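Local coordinates for protein neuraminidase (Influenza A virus, PDB 4K3Y) that forms the four-chain, neuraminidase-like beta-propeller ectodomain of a bat influenza A virus surface protein, at residues C48-C53 with S104-F109; F192-P197 with P220-D225; L334-E339 with I354-T359. One frame throughout, in Å; residues are numbered along the deposited sequence.

Contact 1 of 3, residues C48-C53 with S104-F109; sequences CSDKEC and SCHDGF
Ser49 packs against the His106 imidazole where two neighbouring blades of the six-bladed neuraminidase beta-propeller meet: residues 48-53 are the turn between strands 40-48 and 53-61, and residues 104-109 carry the end of strand 101-106 and the loop after it. The apolar part is a CH-pi contact. Ser49 CB sits over one face of the ring, shifted toward its rim, 3.5 Å from His106 CG. With CG anti to its own backbone N (chi1 -170°), His106 lays that face against the turn, and Trp111 meets the same ring edge-to-face.

Asp50 makes a looser approach. It reaches the far end of the imidazole, its OD1 4.0 Å from His106 CE1, with carboxylate and ring planes 36° apart, and its OD2 comes within 3.9 Å of Gly108 CA. The hydrogen-bonded link between the two backbones is a water, which donates to Cys48 O and accepts from His106 N.

Within the segments, side chains and backbone fix each turn. The Cys48-Cys53 disulfide staples the base of the first one, where Ser49 N also donates to Glu52 O. In the second, Asp107 OD1 accepts from Phe109 N in an Asx turn, while Asp107 OD2 is hydrogen-bonded to Tyr126 OH. Ser49 OG forms an ST turn and ST motif, accepting from Lys51 N at 3.0 Å and, less closely, from Glu52 N at 3.2 Å.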
ATOM      1  N   CYS C  48       7.308  12.558 -14.230  1.00 70.91           N
ATOM      2  CA  CYS C  48       8.228  12.001 -13.262  1.00 67.02           C
ATOM      3  C   CYS C  48       8.533  12.985 -12.145  1.00 56.98           C
ATOM      4  O   CYS C  48       8.602  14.192 -12.376  1.00 60.09           O
ATOM      5  CB  CYS C  48       9.505  11.554 -13.971  1.00 74.85           C
ATOM      6  SG  CYS C  48       9.187  10.179 -15.088  1.00 74.65           S
ATOM      7  N   SER C  49       8.663  12.458 -10.928  1.00 69.17           N
ATOM      8  CA  SER C  49       9.155  13.225  -9.781  1.00 64.30           C
ATOM      9  C   SER C  49      10.625  12.892  -9.557  1.00 63.33           C
ATOM     10  O   SER C  49      11.305  12.389 -10.453  1.00 69.11           O
ATOM     11  CB  SER C  49       8.366  12.879  -8.528  1.00 54.55           C
ATOM     12  OG  SER C  49       8.717  11.584  -8.067  1.00 58.23           O
ATOM     13  N   ASP C  50      11.120  13.173  -8.362  1.00 76.87           N
ATOM     14  CA  ASP C  50      12.517  12.889  -8.050  1.00 85.20           C
ATOM     15  C   ASP C  50      12.656  11.505  -7.418  1.00 80.17           C
ATOM     16  O   ASP C  50      13.760  11.073  -7.100  1.00 86.27           O
ATOM     17  CB  ASP C  50      13.135  13.999  -7.183  1.00 88.73           C
ATOM     18  CG  ASP C  50      12.388  14.216  -5.854  1.00102.85           C
ATOM     19  OD1 ASP C  50      11.295  13.634  -5.640  1.00 97.13           O
ATOM     20  OD2 ASP C  50      12.911  14.989  -5.015  1.00107.81           O
ATOM     21  N   LYS C  51      11.526  10.809  -7.273  1.00 68.63           N
ATOM     22  CA  LYS C  51      11.503   9.446  -6.737  1.00 69.19           C
ATOM     23  C   LYS C  51      10.966   8.390  -7.718  1.00 73.90           C
ATOM     24  O   LYS C  51      11.375   7.231  -7.657  1.00 71.53           O
ATOM     25  CB  LYS C  51      10.693   9.399  -5.435  1.00 69.82           C
ATOM     26  CG  LYS C  51      11.077  10.466  -4.409  1.00101.38           C
ATOM     27  CD  LYS C  51      12.547  10.358  -3.985  1.00113.52           C
ATOM     28  CE  LYS C  51      12.952  11.458  -2.997  1.00110.98           C
ATOM     29  NZ  LYS C  51      14.429  11.682  -2.975  1.00103.40           N
ATOM     30  N   GLU C  52      10.055   8.779  -8.612  1.00 72.15           N
ATOM     31  CA  GLU C  52       9.416   7.814  -9.519  1.00 62.89           C
ATOM     32  C   GLU C  52       8.789   8.460 -10.765  1.00 64.00           C
ATOM     33  O   GLU C  52       8.705   9.690 -10.877  1.00 62.40           O
ATOM     34  CB  GLU C  52       8.338   7.011  -8.774  1.00 55.27           C
ATOM     35  CG  GLU C  52       7.323   7.908  -8.087  1.00 63.43           C
ATOM     36  CD  GLU C  52       6.239   7.153  -7.346  1.00 72.36           C
ATOM     37  OE1 GLU C  52       6.454   5.961  -7.017  1.00 76.55           O
ATOM     38  OE2 GLU C  52       5.169   7.765  -7.084  1.00 67.60           O
ATOM     39  N   CYS C  53       8.347   7.617 -11.696  1.00 52.45           N
ATOM     40  CA  CYS C  53       7.545   8.079 -12.820  1.00 48.62           C
ATOM     41  C   CYS C  53       6.091   7.712 -12.550  1.00 57.25           C
ATOM     42  O   CYS C  53       5.804   6.585 -12.129  1.00 62.66           O
ATOM     43  CB  CYS C  53       8.035   7.445 -14.123  1.00 48.32           C
ATOM     44  SG  CYS C  53       9.557   8.185 -14.709  1.00 74.22           S
ATOM     45  N   SER C 104       0.211  17.339 -15.347  1.00 54.06           N
ATOM     46  CA  SER C 104       0.887  17.363 -14.030  1.00 57.51           C
ATOM     47  C   SER C 104       2.405  17.526 -14.128  1.00 53.23           C
ATOM     48  O   SER C 104       2.983  17.282 -15.186  1.00 65.62           O
ATOM     49  CB  SER C 104       0.552  16.124 -13.196  1.00 63.65           C
ATOM     50  OG  SER C 104       1.099  14.968 -13.794  1.00 63.41           O
ATOM     51  N   CYS C 105       3.023  17.947 -13.026  1.00 59.44           N
ATOM     52  CA  CYS C 105       4.475  18.132 -12.929  1.00 58.49           C
ATOM     53  C   CYS C 105       4.887  18.021 -11.449  1.00 62.53           C
ATOM     54  O   CYS C 105       4.033  18.140 -10.569  1.00 65.14           O
ATOM     55  CB  CYS C 105       5.008  19.411 -13.559  1.00 46.32           C
ATOM     56  SG  CYS C 105       3.757  20.606 -14.121  1.00 73.59           S
ATOM     57  N   HIS C 106       6.175  17.800 -11.159  1.00 58.80           N
ATOM     58  CA  HIS C 106       6.647  17.719  -9.758  1.00 62.92           C
ATOM     59  C   HIS C 106       7.930  18.533  -9.552  1.00 65.09           C
ATOM     60  O   HIS C 106       8.887  18.383 -10.312  1.00 66.61           O
ATOM     61  CB  HIS C 106       6.854  16.262  -9.359  1.00 63.69           C
ATOM     62  CG  HIS C 106       7.114  16.060  -7.893  1.00 69.24           C
ATOM     63  ND1 HIS C 106       8.290  16.423  -7.294  1.00 71.74           N
ATOM     64  CD2 HIS C 106       6.336  15.503  -6.936  1.00 65.19           C
ATOM     65  CE1 HIS C 106       8.229  16.117  -5.998  1.00 71.90           C
ATOM     66  NE2 HIS C 106       7.058  15.564  -5.763  1.00 64.47           N
ATOM     67  N   ASP C 107       7.965  19.368  -8.512  1.00 61.86           N
ATOM     68  CA  ASP C 107       9.059  20.342  -8.362  1.00 62.79           C
ATOM     69  C   ASP C 107      10.124  19.902  -7.362  1.00 70.77           C
ATOM     70  O   ASP C 107      11.097  20.616  -7.143  1.00 74.24           O
ATOM     71  CB  ASP C 107       8.532  21.731  -7.961  1.00 53.45           C
ATOM     72  CG  ASP C 107       7.742  21.705  -6.658  1.00 66.20           C
ATOM     73  OD1 ASP C 107       7.761  20.664  -5.946  1.00 55.39           O
ATOM     74  OD2 ASP C 107       7.106  22.744  -6.343  1.00 79.96           O
ATOM     75  N   GLY C 108       9.935  18.735  -6.754  1.00 68.99           N
ATOM     76  CA  GLY C 108      10.857  18.247  -5.743  1.00 75.12           C
ATOM     77  C   GLY C 108      10.170  18.187  -4.393  1.00 72.07           C
ATOM     78  O   GLY C 108      10.520  17.374  -3.526  1.00 56.63           O
ATOM     79  N   PHE C 109       9.169  19.048  -4.232  1.00 65.65           N
ATOM     80  CA  PHE C 109       8.373  19.099  -3.010  1.00 61.51           C
ATOM     81  C   PHE C 109       7.047  18.379  -3.200  1.00 68.74           C
ATOM     82  O   PHE C 109       6.794  17.355  -2.564  1.00 67.66           O
ATOM     83  CB  PHE C 109       8.155  20.554  -2.585  1.00 54.60           C
ATOM     84  CG  PHE C 109       9.405  21.375  -2.649  1.00 76.45           C
ATOM     85  CD1 PHE C 109      10.500  21.055  -1.845  1.00 85.45           C
ATOM     86  CD2 PHE C 109       9.506  22.449  -3.526  1.00 76.14           C
ATOM     87  CE1 PHE C 109      11.670  21.797  -1.910  1.00 81.60           C
ATOM     88  CE2 PHE C 109      10.668  23.193  -3.601  1.00 74.42           C
ATOM     89  CZ  PHE C 109      11.755  22.868  -2.789  1.00 78.12           C
TER
HETATM   90  O   HOH W   1       7.881  16.545 -13.487  1.00 51.98           O

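Contact 2 of 3, residues F192-P197 with P220-D225; sequences FNFEFP and PFLEFD
Between two adjacent blades of the beta-propeller, Phe194 of the linker 192-197, which leads into the first strand of its blade, 197-202, packs on Pro220, just before the third strand, 221-224, and on Leu222 within it. The ring meets the proline along its edge, near the ring plane, with Phe194 CD1 3.4 Å from Pro220 CG. Phe194 CE1 continues along the same residue, 3.6 Å from Pro220 O. Phe194 holds CG anti to its own N (chi1 -162°), which swings the ring across to Pro220 and Leu222. At its far end Phe194 CZ touches Leu222 CB at 3.7 Å, the two side chains crossing at about a right angle. Phe192 adds a looser touch, its CD2 4.3 Å from Pro220 CB, and Asn193 O lies 3.6 Å from Pro220 CG. The contact between the segments is thus buried apolar packing. Phe192 also rests on Asn212, which with Asp216 and Gly262 lines the calcium site. Phe232 of strand 230-233 meets both Phe192 and Phe194 edge-to-face, and Leu222 also rests on it. His171 of strand 170-177, in the preceding blade, touches Phe194, while backbone bonds tie Leu222 to Cys208 of strand 205-211 and Phe221 to Lys233.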
ATOM      1  N   PHE C 192      -1.468  30.427 -36.852  1.00 78.51           N
ATOM      2  CA  PHE C 192      -1.440  28.984 -36.582  1.00 73.51           C
ATOM      3  C   PHE C 192      -2.147  28.582 -35.291  1.00 79.55           C
ATOM      4  O   PHE C 192      -2.594  29.430 -34.512  1.00 87.56           O
ATOM      5  CB  PHE C 192      -0.009  28.434 -36.578  1.00 76.25           C
ATOM      6  CG  PHE C 192       0.857  28.980 -35.476  1.00 78.38           C
ATOM      7  CD1 PHE C 192       1.431  30.236 -35.593  1.00 82.65           C
ATOM      8  CD2 PHE C 192       1.110  28.236 -34.332  1.00 77.82           C
ATOM      9  CE1 PHE C 192       2.232  30.746 -34.588  1.00 79.91           C
ATOM     10  CE2 PHE C 192       1.916  28.741 -33.317  1.00 79.56           C
ATOM     11  CZ  PHE C 192       2.477  29.998 -33.447  1.00 73.59           C
ATOM     12  N   ASN C 193      -2.234  27.271 -35.084  1.00 74.07           N
ATOM     13  CA  ASN C 193      -2.846  26.686 -33.891  1.00 60.74           C
ATOM     14  C   ASN C 193      -1.813  25.840 -33.117  1.00 62.42           C
ATOM     15  O   ASN C 193      -0.968  25.176 -33.730  1.00 68.41           O
ATOM     16  CB  ASN C 193      -4.072  25.860 -34.299  1.00 57.01           C
ATOM     17  CG  ASN C 193      -4.674  25.083 -33.142  1.00 66.20           C
ATOM     18  OD1 ASN C 193      -4.958  25.646 -32.074  1.00 63.23           O
ATOM     19  ND2 ASN C 193      -4.866  23.772 -33.343  1.00 55.47           N
ATOM     20  N   PHE C 194      -1.875  25.865 -31.782  1.00 56.68           N
ATOM     21  CA  PHE C 194      -0.839  25.247 -30.950  1.00 58.07           C
ATOM     22  C   PHE C 194      -1.402  24.451 -29.761  1.00 63.54           C
ATOM     23  O   PHE C 194      -1.286  24.880 -28.600  1.00 61.04           O
ATOM     24  CB  PHE C 194       0.118  26.335 -30.442  1.00 52.70           C
ATOM     25  CG  PHE C 194       1.442  25.807 -29.957  1.00 64.05           C
ATOM     26  CD1 PHE C 194       2.364  25.290 -30.862  1.00 64.36           C
ATOM     27  CD2 PHE C 194       1.777  25.837 -28.601  1.00 58.90           C
ATOM     28  CE1 PHE C 194       3.605  24.800 -30.430  1.00 61.36           C
ATOM     29  CE2 PHE C 194       3.012  25.355 -28.166  1.00 54.15           C
ATOM     30  CZ  PHE C 194       3.927  24.833 -29.086  1.00 58.16           C
ATOM     31  N   GLU C 195      -2.001  23.294 -30.038  1.00 61.64           N
ATOM     32  CA  GLU C 195      -2.646  22.495 -28.976  1.00 62.54           C
ATOM     33  C   GLU C 195      -1.758  21.386 -28.421  1.00 54.30           C
ATOM     34  O   GLU C 195      -0.867  20.899 -29.114  1.00 55.12           O
ATOM     35  CB  GLU C 195      -3.962  21.877 -29.472  1.00 56.44           C
ATOM     36  CG  GLU C 195      -4.980  22.884 -29.996  1.00 58.09           C
ATOM     37  CD  GLU C 195      -5.757  23.592 -28.897  1.00 76.28           C
ATOM     38  OE1 GLU C 195      -5.907  23.036 -27.783  1.00 93.36           O
ATOM     39  OE2 GLU C 195      -6.234  24.712 -29.163  1.00 86.19           O
ATOM     40  N   PHE C 196      -2.011  21.000 -27.170  1.00 55.06           N
ATOM     41  CA  PHE C 196      -1.324  19.859 -26.533  1.00 55.03           C
ATOM     42  C   PHE C 196       0.197  19.822 -26.641  1.00 57.35           C
ATOM     43  O   PHE C 196       0.743  18.782 -27.018  1.00 56.68           O
ATOM     44  CB  PHE C 196      -1.841  18.542 -27.132  1.00 44.80           C
ATOM     45  CG  PHE C 196      -3.308  18.528 -27.351  1.00 59.91           C
ATOM     46  CD1 PHE C 196      -4.177  18.664 -26.271  1.00 75.37           C
ATOM     47  CD2 PHE C 196      -3.829  18.399 -28.627  1.00 61.43           C
ATOM     48  CE1 PHE C 196      -5.550  18.663 -26.457  1.00 64.86           C
ATOM     49  CE2 PHE C 196      -5.210  18.390 -28.825  1.00 57.13           C
ATOM     50  CZ  PHE C 196      -6.068  18.526 -27.730  1.00 53.75           C
ATOM     51  N   PRO C 197       0.892  20.927 -26.316  1.00 57.80           N
ATOM     52  CA  PRO C 197       2.355  20.789 -26.426  1.00 57.05           C
ATOM     53  C   PRO C 197       2.934  19.736 -25.464  1.00 60.29           C
ATOM     54  O   PRO C 197       2.480  19.625 -24.317  1.00 56.08           O
ATOM     55  CB  PRO C 197       2.874  22.186 -26.057  1.00 61.39           C
ATOM     56  CG  PRO C 197       1.745  22.841 -25.295  1.00 54.89           C
ATOM     57  CD  PRO C 197       0.480  22.269 -25.860  1.00 44.76           C
ATOM     58  N   PRO C 220       3.910  22.517 -35.075  1.00 76.36           N
ATOM     59  CA  PRO C 220       4.528  23.766 -34.604  1.00 57.30           C
ATOM     60  C   PRO C 220       5.474  23.513 -33.428  1.00 56.89           C
ATOM     61  O   PRO C 220       5.289  22.536 -32.684  1.00 58.08           O
ATOM     62  CB  PRO C 220       3.320  24.606 -34.161  1.00 56.57           C
ATOM     63  CG  PRO C 220       2.253  23.592 -33.816  1.00 63.45           C
ATOM     64  CD  PRO C 220       2.461  22.463 -34.791  1.00 75.20           C
ATOM     65  N   PHE C 221       6.467  24.388 -33.268  1.00 55.71           N
ATOM     66  CA  PHE C 221       7.500  24.225 -32.247  1.00 59.76           C
ATOM     67  C   PHE C 221       7.722  25.488 -31.405  1.00 66.78           C
ATOM     68  O   PHE C 221       7.652  26.602 -31.915  1.00 72.93           O
ATOM     69  CB  PHE C 221       8.811  23.830 -32.913  1.00 67.05           C
ATOM     70  CG  PHE C 221       9.759  23.116 -32.004  1.00 72.19           C
ATOM     71  CD1 PHE C 221       9.609  21.759 -31.767  1.00 81.44           C
ATOM     72  CD2 PHE C 221      10.807  23.789 -31.393  1.00 79.31           C
ATOM     73  CE1 PHE C 221      10.482  21.078 -30.930  1.00 84.11           C
ATOM     74  CE2 PHE C 221      11.690  23.117 -30.552  1.00 85.27           C
ATOM     75  CZ  PHE C 221      11.524  21.758 -30.321  1.00 85.46           C
ATOM     76  N   LEU C 222       8.013  25.300 -30.121  1.00 58.26           N
ATOM     77  CA  LEU C 222       8.248  26.401 -29.202  1.00 62.84           C
ATOM     78  C   LEU C 222       9.519  26.140 -28.395  1.00 75.65           C
ATOM     79  O   LEU C 222       9.839  24.989 -28.070  1.00 75.33           O
ATOM     80  CB  LEU C 222       7.074  26.522 -28.220  1.00 74.54           C
ATOM     81  CG  LEU C 222       6.519  27.878 -27.768  1.00 76.88           C
ATOM     82  CD1 LEU C 222       5.860  27.741 -26.401  1.00 74.59           C
ATOM     83  CD2 LEU C 222       7.556  28.984 -27.761  1.00 73.71           C
ATOM     84  N   GLU C 223      10.247  27.209 -28.087  1.00 83.61           N
ATOM     85  CA  GLU C 223      11.293  27.165 -27.069  1.00 76.31           C
ATOM     86  C   GLU C 223      11.194  28.439 -26.229  1.00 72.29           C
ATOM     87  O   GLU C 223      10.777  29.489 -26.728  1.00 71.43           O
ATOM     88  CB  GLU C 223      12.686  26.976 -27.683  1.00 76.12           C
ATOM     89  CG  GLU C 223      13.246  28.181 -28.432  1.00100.10           C
ATOM     90  CD  GLU C 223      14.619  27.903 -29.037  1.00114.48           C
ATOM     91  OE1 GLU C 223      14.953  26.709 -29.234  1.00116.12           O
ATOM     92  OE2 GLU C 223      15.360  28.883 -29.305  1.00112.57           O
ATOM     93  N   PHE C 224      11.537  28.341 -24.950  1.00 64.40           N
ATOM     94  CA  PHE C 224      11.489  29.504 -24.068  1.00 74.08           C
ATOM     95  C   PHE C 224      12.331  29.305 -22.806  1.00 78.47           C
ATOM     96  O   PHE C 224      12.550  28.170 -22.365  1.00 67.94           O
ATOM     97  CB  PHE C 224      10.040  29.848 -23.689  1.00 65.85           C
ATOM     98  CG  PHE C 224       9.335  28.764 -22.922  1.00 71.77           C
ATOM     99  CD1 PHE C 224       8.643  27.765 -23.587  1.00 70.03           C
ATOM    100  CD2 PHE C 224       9.360  28.745 -21.523  1.00 75.03           C
ATOM    101  CE1 PHE C 224       7.987  26.766 -22.871  1.00 72.86           C
ATOM    102  CE2 PHE C 224       8.705  27.745 -20.798  1.00 58.94           C
ATOM    103  CZ  PHE C 224       8.017  26.763 -21.467  1.00 62.72           C
ATOM    104  N   ASP C 225      12.807  30.412 -22.239  1.00 76.58           N
ATOM    105  CA  ASP C 225      13.550  30.364 -20.983  1.00 74.62           C
ATOM    106  C   ASP C 225      12.693  30.909 -19.848  1.00 74.44           C
ATOM    107  O   ASP C 225      11.518  31.238 -20.063  1.00 74.06           O
ATOM    108  CB  ASP C 225      14.902  31.094 -21.083  1.00 89.46           C
ATOM    109  CG  ASP C 225      14.786  32.483 -21.699  1.00 93.97           C
ATOM    110  OD1 ASP C 225      13.860  33.236 -21.323  1.00 92.02           O
ATOM    111  OD2 ASP C 225      15.633  32.821 -22.559  1.00 94.59           O
TER

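Contact 3 of 3, residues L334-E339 with I354-T359; sequences LCFWIE and ITFCGT
Cys335 and Cys357 are joined by a disulfide across a beta hairpin, the antiparallel pair of strands 335-343 and 349-359 at the middle of a four-stranded propeller blade. The two cysteines form a non-hydrogen-bonded pair, their CA atoms 4.1 Å apart. Each SG is anti to its own carbonyl carbon, and the bridge closes with chi3 of 101°. Trp337 and Thr355, the next non-hydrogen-bonded pair, lie on the same face, with Trp337 CB 3.8 Å from Thr355 CG2 while the indole leads away from the partner strand.

Phe336, Ile338, Ile354 and Phe356 fill the other face. Phe356 CB sits over one face of the Phe336 ring, 3.6 Å from Phe336 CZ, in a CH-pi contact. The two rings are near parallel but slid so far apart that they barely overlap, with centroids separated by 5.3 Å. Ile338 CD1 extends the apolar row, reaching Phe356 CE1 at 4.0 Å.

Backbone bonds set this register. Phe336 and Phe356 exchange a reciprocal pair, as do Ile338 and Ile354, and Gly358 N donates to Leu334 O.

Farther out, the flanking strands of the blade hold the hairpin: Thr355 OG1 is hydrogen-bonded to Thr24 OG1 on strand 20-26, and Cys335 shares a backbone bond with Tyr322 on strand 315-322. Trp21 meets Phe336 edge-to-face, and Leu310 of the preceding blade touches both phenylalanines. Cys357 also packs on Ile130 of a neighbouring subunit, so this blade lies at a tetramer interface. The straightest of the cross-strand bonds runs from Ile338 N to Ile354 O, 2.8 Å long with 173° at the hydrogen.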
ATOM      1  N   LEU C 334      15.895  11.173 -21.816  1.00 62.12           N
ATOM      2  CA  LEU C 334      14.659  11.576 -22.481  1.00 58.75           C
ATOM      3  C   LEU C 334      13.854  10.346 -22.892  1.00 59.39           C
ATOM      4  O   LEU C 334      14.399   9.352 -23.388  1.00 68.15           O
ATOM      5  CB  LEU C 334      14.980  12.439 -23.707  1.00 52.17           C
ATOM      6  CG  LEU C 334      13.830  13.150 -24.413  1.00 60.27           C
ATOM      7  CD1 LEU C 334      12.941  13.895 -23.409  1.00 58.36           C
ATOM      8  CD2 LEU C 334      14.364  14.105 -25.491  1.00 60.87           C
ATOM      9  N   CYS C 335      12.551  10.420 -22.675  1.00 57.28           N
ATOM     10  CA  CYS C 335      11.656   9.310 -22.992  1.00 54.14           C
ATOM     11  C   CYS C 335      10.387   9.791 -23.685  1.00 51.61           C
ATOM     12  O   CYS C 335      10.076  10.987 -23.683  1.00 61.30           O
ATOM     13  CB  CYS C 335      11.240   8.594 -21.702  1.00 48.37           C
ATOM     14  SG  CYS C 335      12.599   7.921 -20.746  1.00 67.41           S
ATOM     15  N   PHE C 336       9.640   8.857 -24.258  1.00 47.38           N
ATOM     16  CA  PHE C 336       8.293   9.185 -24.725  1.00 57.51           C
ATOM     17  C   PHE C 336       7.271   8.091 -24.418  1.00 61.17           C
ATOM     18  O   PHE C 336       7.624   6.913 -24.227  1.00 50.71           O
ATOM     19  CB  PHE C 336       8.262   9.607 -26.214  1.00 52.11           C
ATOM     20  CG  PHE C 336       8.703   8.544 -27.167  1.00 51.24           C
ATOM     21  CD1 PHE C 336       7.790   7.613 -27.655  1.00 62.91           C
ATOM     22  CD2 PHE C 336      10.021   8.491 -27.614  1.00 49.38           C
ATOM     23  CE1 PHE C 336       8.191   6.623 -28.554  1.00 57.21           C
ATOM     24  CE2 PHE C 336      10.430   7.502 -28.521  1.00 56.06           C
ATOM     25  CZ  PHE C 336       9.513   6.568 -28.985  1.00 51.43           C
ATOM     26  N   TRP C 337       6.010   8.508 -24.327  1.00 54.11           N
ATOM     27  CA  TRP C 337       4.905   7.579 -24.156  1.00 52.26           C
ATOM     28  C   TRP C 337       4.024   7.623 -25.402  1.00 47.89           C
ATOM     29  O   TRP C 337       3.845   8.679 -26.009  1.00 46.42           O
ATOM     30  CB  TRP C 337       4.078   7.918 -22.909  1.00 49.65           C
ATOM     31  CG  TRP C 337       3.587   9.351 -22.882  1.00 46.52           C
ATOM     32  CD1 TRP C 337       4.149  10.382 -22.202  1.00 48.38           C
ATOM     33  CD2 TRP C 337       2.438   9.895 -23.558  1.00 42.86           C
ATOM     34  NE1 TRP C 337       3.430  11.533 -22.399  1.00 53.12           N
ATOM     35  CE2 TRP C 337       2.374  11.266 -23.227  1.00 46.96           C
ATOM     36  CE3 TRP C 337       1.459   9.359 -24.408  1.00 45.00           C
ATOM     37  CZ2 TRP C 337       1.379  12.119 -23.727  1.00 45.97           C
ATOM     38  CZ3 TRP C 337       0.469  10.209 -24.906  1.00 55.74           C
ATOM     39  CH2 TRP C 337       0.440  11.575 -24.561  1.00 50.04           C
ATOM     40  N   ILE C 338       3.482   6.465 -25.762  1.00 47.29           N
ATOM     41  CA  ILE C 338       2.538   6.328 -26.855  1.00 47.17           C
ATOM     42  C   ILE C 338       1.225   5.734 -26.357  1.00 53.63           C
ATOM     43  O   ILE C 338       1.204   4.588 -25.906  1.00 58.64           O
ATOM     44  CB  ILE C 338       3.068   5.342 -27.903  1.00 60.23           C
ATOM     45  CG1 ILE C 338       4.485   5.716 -28.358  1.00 65.02           C
ATOM     46  CG2 ILE C 338       2.092   5.233 -29.082  1.00 51.41           C
ATOM     47  CD1 ILE C 338       5.040   4.763 -29.425  1.00 58.48           C
ATOM     48  N   GLU C 339       0.130   6.491 -26.456  1.00 59.96           N
ATOM     49  CA  GLU C 339      -1.208   5.935 -26.191  1.00 51.67           C
ATOM     50  C   GLU C 339      -1.720   5.050 -27.361  1.00 53.19           C
ATOM     51  O   GLU C 339      -1.630   5.406 -28.540  1.00 57.55           O
ATOM     52  CB  GLU C 339      -2.208   7.034 -25.814  1.00 50.70           C
ATOM     53  CG  GLU C 339      -3.489   6.530 -25.132  1.00 57.64           C
ATOM     54  CD  GLU C 339      -4.347   7.663 -24.545  1.00 71.17           C
ATOM     55  OE1 GLU C 339      -4.514   8.729 -25.202  1.00 62.21           O
ATOM     56  OE2 GLU C 339      -4.856   7.482 -23.415  1.00 67.84           O
ATOM     57  N   ILE C 354       2.548   2.406 -24.021  1.00 53.77           N
ATOM     58  CA  ILE C 354       3.904   1.900 -24.201  1.00 52.67           C
ATOM     59  C   ILE C 354       4.796   3.102 -23.971  1.00 57.46           C
ATOM     60  O   ILE C 354       4.424   4.235 -24.335  1.00 47.84           O
ATOM     61  CB  ILE C 354       4.151   1.430 -25.623  1.00 59.80           C
ATOM     62  CG1 ILE C 354       2.934   0.696 -26.136  1.00 73.09           C
ATOM     63  CG2 ILE C 354       5.385   0.506 -25.706  1.00 51.53           C
ATOM     64  CD1 ILE C 354       3.320  -0.342 -27.086  1.00 91.35           C
ATOM     65  N   THR C 355       5.959   2.868 -23.365  1.00 49.88           N
ATOM     66  CA  THR C 355       6.922   3.940 -23.151  1.00 46.66           C
ATOM     67  C   THR C 355       8.282   3.526 -23.707  1.00 53.84           C
ATOM     68  O   THR C 355       8.592   2.336 -23.798  1.00 56.27           O
ATOM     69  CB  THR C 355       7.020   4.342 -21.663  1.00 46.60           C
ATOM     70  OG1 THR C 355       7.304   3.185 -20.878  1.00 54.60           O
ATOM     71  CG2 THR C 355       5.715   4.948 -21.172  1.00 52.33           C
ATOM     72  N   PHE C 356       9.089   4.510 -24.081  1.00 49.97           N
ATOM     73  CA  PHE C 356      10.382   4.241 -24.686  1.00 44.15           C
ATOM     74  C   PHE C 356      11.335   5.248 -24.105  1.00 47.06           C
ATOM     75  O   PHE C 356      10.956   6.400 -23.907  1.00 54.26           O
ATOM     76  CB  PHE C 356      10.321   4.460 -26.208  1.00 46.85           C
ATOM     77  CG  PHE C 356       9.686   3.333 -26.966  1.00 44.66           C
ATOM     78  CD1 PHE C 356       8.309   3.322 -27.218  1.00 43.90           C
ATOM     79  CD2 PHE C 356      10.468   2.282 -27.455  1.00 46.25           C
ATOM     80  CE1 PHE C 356       7.720   2.259 -27.932  1.00 46.40           C
ATOM     81  CE2 PHE C 356       9.888   1.228 -28.164  1.00 55.41           C
ATOM     82  CZ  PHE C 356       8.514   1.209 -28.406  1.00 48.58           C
ATOM     83  N   CYS C 357      12.570   4.829 -23.844  1.00 58.70           N
ATOM     84  CA  CYS C 357      13.627   5.756 -23.432  1.00 52.33           C
ATOM     85  C   CYS C 357      14.793   5.579 -24.369  1.00 49.27           C
ATOM     86  O   CYS C 357      14.940   4.521 -24.994  1.00 69.88           O
ATOM     87  CB  CYS C 357      14.047   5.496 -21.984  1.00 51.12           C
ATOM     88  SG  CYS C 357      12.735   5.879 -20.793  1.00 79.47           S
ATOM     89  N   GLY C 358      15.616   6.611 -24.491  1.00 44.80           N
ATOM     90  CA  GLY C 358      16.701   6.568 -25.454  1.00 55.35           C
ATOM     91  C   GLY C 358      17.922   5.764 -25.024  1.00 73.44           C
ATOM     92  O   GLY C 358      18.284   5.743 -23.846  1.00 85.48           O
ATOM     93  N   THR C 359      18.543   5.104 -25.998  1.00 74.83           N
ATOM     94  CA  THR C 359      19.833   4.446 -25.842  1.00 68.86           C
ATOM     95  C   THR C 359      20.856   5.206 -26.664  1.00 70.61           C
ATOM     96  O   THR C 359      20.539   5.709 -27.746  1.00 72.91           O
ATOM     97  CB  THR C 359      19.798   3.037 -26.436  1.00 83.16           C
ATOM     98  OG1 THR C 359      18.750   2.292 -25.822  1.00 93.01           O
ATOM     99  CG2 THR C 359      21.139   2.305 -26.227  1.00 90.01           C
TER

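From the N terminus, contact 1 first closes a loop of 50 residues between 48-53 and 104-109, tying the turn in one blade to the outermost strand of the next. Contact 2 follows after one whole further blade, strands 150-152 to 180-187, joining the entry to the next, 192-197, with that blade's third strand across 22 residues. Contact 3 closes the shortest loop, 14 residues, within a hairpin of the blade that strand 20-26, from near the N terminus, completes. The three run in series, neither nested nor crossed. Contacts 2 and 3 lie on opposite sides of the chain's centre, their own centres about 20 Å apart; no two of the three touch.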